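Local coordinates for protein S12 family peptidase (PDB 3WWX) that probably hydrolyses amide bonds with preference for D-configured substrates, as a serine hydrolase of the S12 peptidase and beta-lactamase clan, at residues A[102-107]-A[154-159]. Residues are numbered along the deposited sequence; the frame is centred on the assembly and turned at random.
Sequences LNHTSG and ASWNYS
The imidazole of His104 lies over one face of the Tyr158 ring as an offset stack, with centroids 4.4 Å apart and planes inclined by 27°. His104 NE2 meets the rim of the phenol, 3.7 Å from Tyr158 CE2, while Tyr158 CA sits over the imidazole face as a CH-pi donor; Ser159 O borders the imidazole edge in its plane. Over one face of the Trp156 indole, His104 CB lies 3.5 Å from Trp156 NE1, and at the indole edge come Asn103 O and Thr105 CG2. With Trp156 CG anti to the backbone N (chi1 -175°), one indole face is brought against His104 CB, completing an aromatic cluster. Backbone evidence agrees: Asn157 N donates to His104 O over 3.1 Å, at 167° about the hydrogen. The loop 102-107 is shaped by a Schellman motif with His104 at C-prime (positive phi), and by an Asx turn in which Asn103 OD1 accepts from Thr105 N and, at 2.7 Å, from Thr105 OG1. Asn162 bonds His104 ND1 and Lys56 bonds Tyr158 OH. Tyr158 also touches Ser53, consistent with the Ser-X-X-Lys and Tyr-X-Asn motifs of the clan, so the stack probably helps place the active-site tyrosine. The contact joins the end of helix 98-102 to the start of helix 160-174, where Ser159 is N-cap, with helix 55-68 touching His104 and strand 272-273 packing against Trp156 and Thr105.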
ATOM      1  N   LEU A 102      -4.726   6.594 -10.051  1.00 10.86           N
ATOM      2  CA  LEU A 102      -4.359   6.773  -8.650  1.00 10.60           C
ATOM      3  C   LEU A 102      -5.504   6.618  -7.663  1.00 10.37           C
ATOM      4  O   LEU A 102      -5.266   6.299  -6.498  1.00 10.39           O
ATOM      5  CB  LEU A 102      -3.677   8.126  -8.455  1.00 11.06           C
ATOM      6  CG  LEU A 102      -2.382   8.315  -9.218  1.00 10.49           C
ATOM      7  CD1 LEU A 102      -1.940   9.766  -9.065  1.00 14.98           C
ATOM      8  CD2 LEU A 102      -1.289   7.356  -8.769  1.00 13.77           C
ATOM      9  N   ASN A 103      -6.744   6.822  -8.111  1.00 10.69           N
ATOM     10  CA  ASN A 103      -7.915   6.627  -7.259  1.00 11.91           C
ATOM     11  C   ASN A 103      -8.770   5.402  -7.619  1.00 10.77           C
ATOM     12  O   ASN A 103      -9.852   5.210  -7.078  1.00 11.46           O
ATOM     13  CB  ASN A 103      -8.761   7.907  -7.178  1.00 11.05           C
ATOM     14  CG  ASN A 103      -9.347   8.328  -8.507  1.00 13.81           C
ATOM     15  OD1 ASN A 103      -9.479   7.532  -9.433  1.00 12.16           O
ATOM     16  ND2 ASN A 103      -9.742   9.584  -8.592  1.00 13.83           N
ATOM     17  N   HIS A 104      -8.239   4.565  -8.514  1.00 10.91           N
ATOM     18  CA  HIS A 104      -8.873   3.303  -8.909  1.00  9.99           C
ATOM     19  C   HIS A 104     -10.248   3.487  -9.553  1.00 10.46           C
ATOM     20  O   HIS A 104     -11.113   2.622  -9.434  1.00 11.72           O
ATOM     21  CB  HIS A 104      -8.975   2.324  -7.733  1.00 10.73           C
ATOM     22  CG  HIS A 104      -7.658   1.973  -7.121  1.00 11.76           C
ATOM     23  ND1 HIS A 104      -6.710   1.194  -7.755  1.00 10.60           N
ATOM     24  CD2 HIS A 104      -7.132   2.302  -5.923  1.00 10.44           C
ATOM     25  CE1 HIS A 104      -5.663   1.060  -6.969  1.00  9.68           C
ATOM     26  NE2 HIS A 104      -5.891   1.726  -5.847  1.00  9.14           N
ATOM     27  N   THR A 105     -10.421   4.581 -10.289  1.00 11.21           N
ATOM     28  CA  THR A 105     -11.641   4.740 -11.092  1.00 12.02           C
ATOM     29  C   THR A 105     -11.373   4.515 -12.576  1.00 11.92           C
ATOM     30  O   THR A 105     -12.250   4.765 -13.410  1.00 13.47           O
ATOM     31  CB  THR A 105     -12.296   6.111 -10.862  1.00 12.99           C
ATOM     32  OG1 THR A 105     -11.415   7.169 -11.268  1.00 12.57           O
ATOM     33  CG2 THR A 105     -12.682   6.269  -9.390  1.00 13.60           C
ATOM     34  N   SER A 106     -10.173   4.030 -12.918  1.00 10.88           N
ATOM     35  CA  SER A 106      -9.834   3.718 -14.308  1.00 10.27           C
ATOM     36  C   SER A 106     -10.637   2.563 -14.894  1.00 12.38           C
ATOM     37  O   SER A 106     -10.918   2.567 -16.099  1.00 13.94           O
ATOM     38  CB  SER A 106      -8.355   3.368 -14.413  1.00 13.56           C
ATOM     39  OG  SER A 106      -8.158   2.137 -13.737  1.00 10.93           O
ATOM     40  N   GLY A 107     -10.983   1.577 -14.076  1.00 11.33           N
ATOM     41  CA  GLY A 107     -11.623   0.358 -14.550  1.00 12.50           C
ATOM     42  C   GLY A 107     -10.647  -0.692 -15.061  1.00 11.91           C
ATOM     43  O   GLY A 107     -11.069  -1.736 -15.557  1.00 12.58           O
ATOM     44  N   ALA A 154     -16.610   5.414 -14.329  1.00 17.15           N
ATOM     45  CA  ALA A 154     -17.992   5.002 -14.045  1.00 18.92           C
ATOM     46  C   ALA A 154     -18.197   4.332 -12.696  1.00 20.60           C
ATOM     47  O   ALA A 154     -19.322   4.217 -12.226  1.00 22.24           O
ATOM     48  CB  ALA A 154     -18.512   4.090 -15.152  1.00 18.80           C
ATOM     49  N   SER A 155     -17.114   3.865 -12.070  1.00 14.20           N
ATOM     50  CA  SER A 155     -17.234   3.143 -10.821  1.00 14.31           C
ATOM     51  C   SER A 155     -15.880   3.183 -10.125  1.00 13.56           C
ATOM     52  O   SER A 155     -15.043   4.040 -10.420  1.00 15.15           O
ATOM     53  CB  SER A 155     -17.702   1.697 -11.065  1.00 15.52           C
ATOM     54  OG  SER A 155     -18.106   1.043  -9.863  1.00 18.44           O
ATOM     55  N   TRP A 156     -15.710   2.272  -9.173  1.00 13.19           N
ATOM     56  CA  TRP A 156     -14.463   2.151  -8.412  1.00 13.07           C
ATOM     57  C   TRP A 156     -14.165   0.674  -8.237  1.00 14.39           C
ATOM     58  O   TRP A 156     -15.049  -0.138  -7.885  1.00 13.85           O
ATOM     59  CB  TRP A 156     -14.613   2.803  -7.034  1.00 14.47           C
ATOM     60  CG  TRP A 156     -13.321   2.838  -6.227  1.00 13.54           C
ATOM     61  CD1 TRP A 156     -12.382   3.838  -6.228  1.00 12.26           C
ATOM     62  CD2 TRP A 156     -12.822   1.827  -5.337  1.00 11.96           C
ATOM     63  NE1 TRP A 156     -11.351   3.514  -5.396  1.00 12.08           N
ATOM     64  CE2 TRP A 156     -11.592   2.288  -4.833  1.00 13.26           C
ATOM     65  CE3 TRP A 156     -13.301   0.589  -4.910  1.00 13.46           C
ATOM     66  CZ2 TRP A 156     -10.836   1.550  -3.930  1.00 13.20           C
ATOM     67  CZ3 TRP A 156     -12.554  -0.138  -3.996  1.00 13.05           C
ATOM     68  CH2 TRP A 156     -11.323   0.343  -3.526  1.00 13.27           C
ATOM     69  N   ASN A 157     -12.911   0.312  -8.471  1.00 11.08           N
ATOM     70  CA  ASN A 157     -12.458  -1.027  -8.135  1.00 12.39           C
ATOM     71  C   ASN A 157     -10.962  -0.995  -7.934  1.00 11.17           C
ATOM     72  O   ASN A 157     -10.236  -0.477  -8.763  1.00 10.76           O
ATOM     73  CB  ASN A 157     -12.812  -2.016  -9.246  1.00 12.25           C
ATOM     74  CG  ASN A 157     -12.340  -3.409  -8.934  1.00 16.71           C
ATOM     75  OD1 ASN A 157     -12.906  -4.074  -8.081  1.00 20.24           O
ATOM     76  ND2 ASN A 157     -11.253  -3.829  -9.574  1.00 18.92           N
ATOM     77  N   TYR A 158     -10.514  -1.535  -6.811  1.00 10.93           N
ATOM     78  CA  TYR A 158      -9.102  -1.551  -6.486  1.00 11.94           C
ATOM     79  C   TYR A 158      -8.358  -2.426  -7.469  1.00 11.83           C
ATOM     80  O   TYR A 158      -8.673  -3.615  -7.601  1.00 12.75           O
ATOM     81  CB  TYR A 158      -8.935  -2.093  -5.081  1.00 13.20           C
ATOM     82  CG  TYR A 158      -7.580  -1.881  -4.485  1.00 10.44           C
ATOM     83  CD1 TYR A 158      -6.553  -2.763  -4.740  1.00 11.23           C
ATOM     84  CD2 TYR A 158      -7.339  -0.814  -3.642  1.00 11.53           C
ATOM     85  CE1 TYR A 158      -5.298  -2.583  -4.159  1.00 11.69           C
ATOM     86  CE2 TYR A 158      -6.099  -0.632  -3.055  1.00 11.74           C
ATOM     87  CZ  TYR A 158      -5.096  -1.521  -3.310  1.00 11.23           C
ATOM     88  OH  TYR A 158      -3.864  -1.376  -2.736  1.00 11.07           O
ATOM     89  N   SER A 159      -7.356  -1.855  -8.136  1.00  9.79           N
ATOM     90  CA  SER A 159      -6.597  -2.592  -9.143  1.00  8.38           C
ATOM     91  C   SER A 159      -5.108  -2.314  -9.038  1.00  9.00           C
ATOM     92  O   SER A 159      -4.667  -1.160  -9.080  1.00 10.03           O
ATOM     93  CB  SER A 159      -7.070  -2.216 -10.551  1.00 11.14           C
ATOM     94  OG  SER A 159      -6.208  -2.801 -11.508  1.00 11.40           O
TER
HETATM   95  O   HOH W   1      -9.913   0.636 -11.454  1.00 11.24           O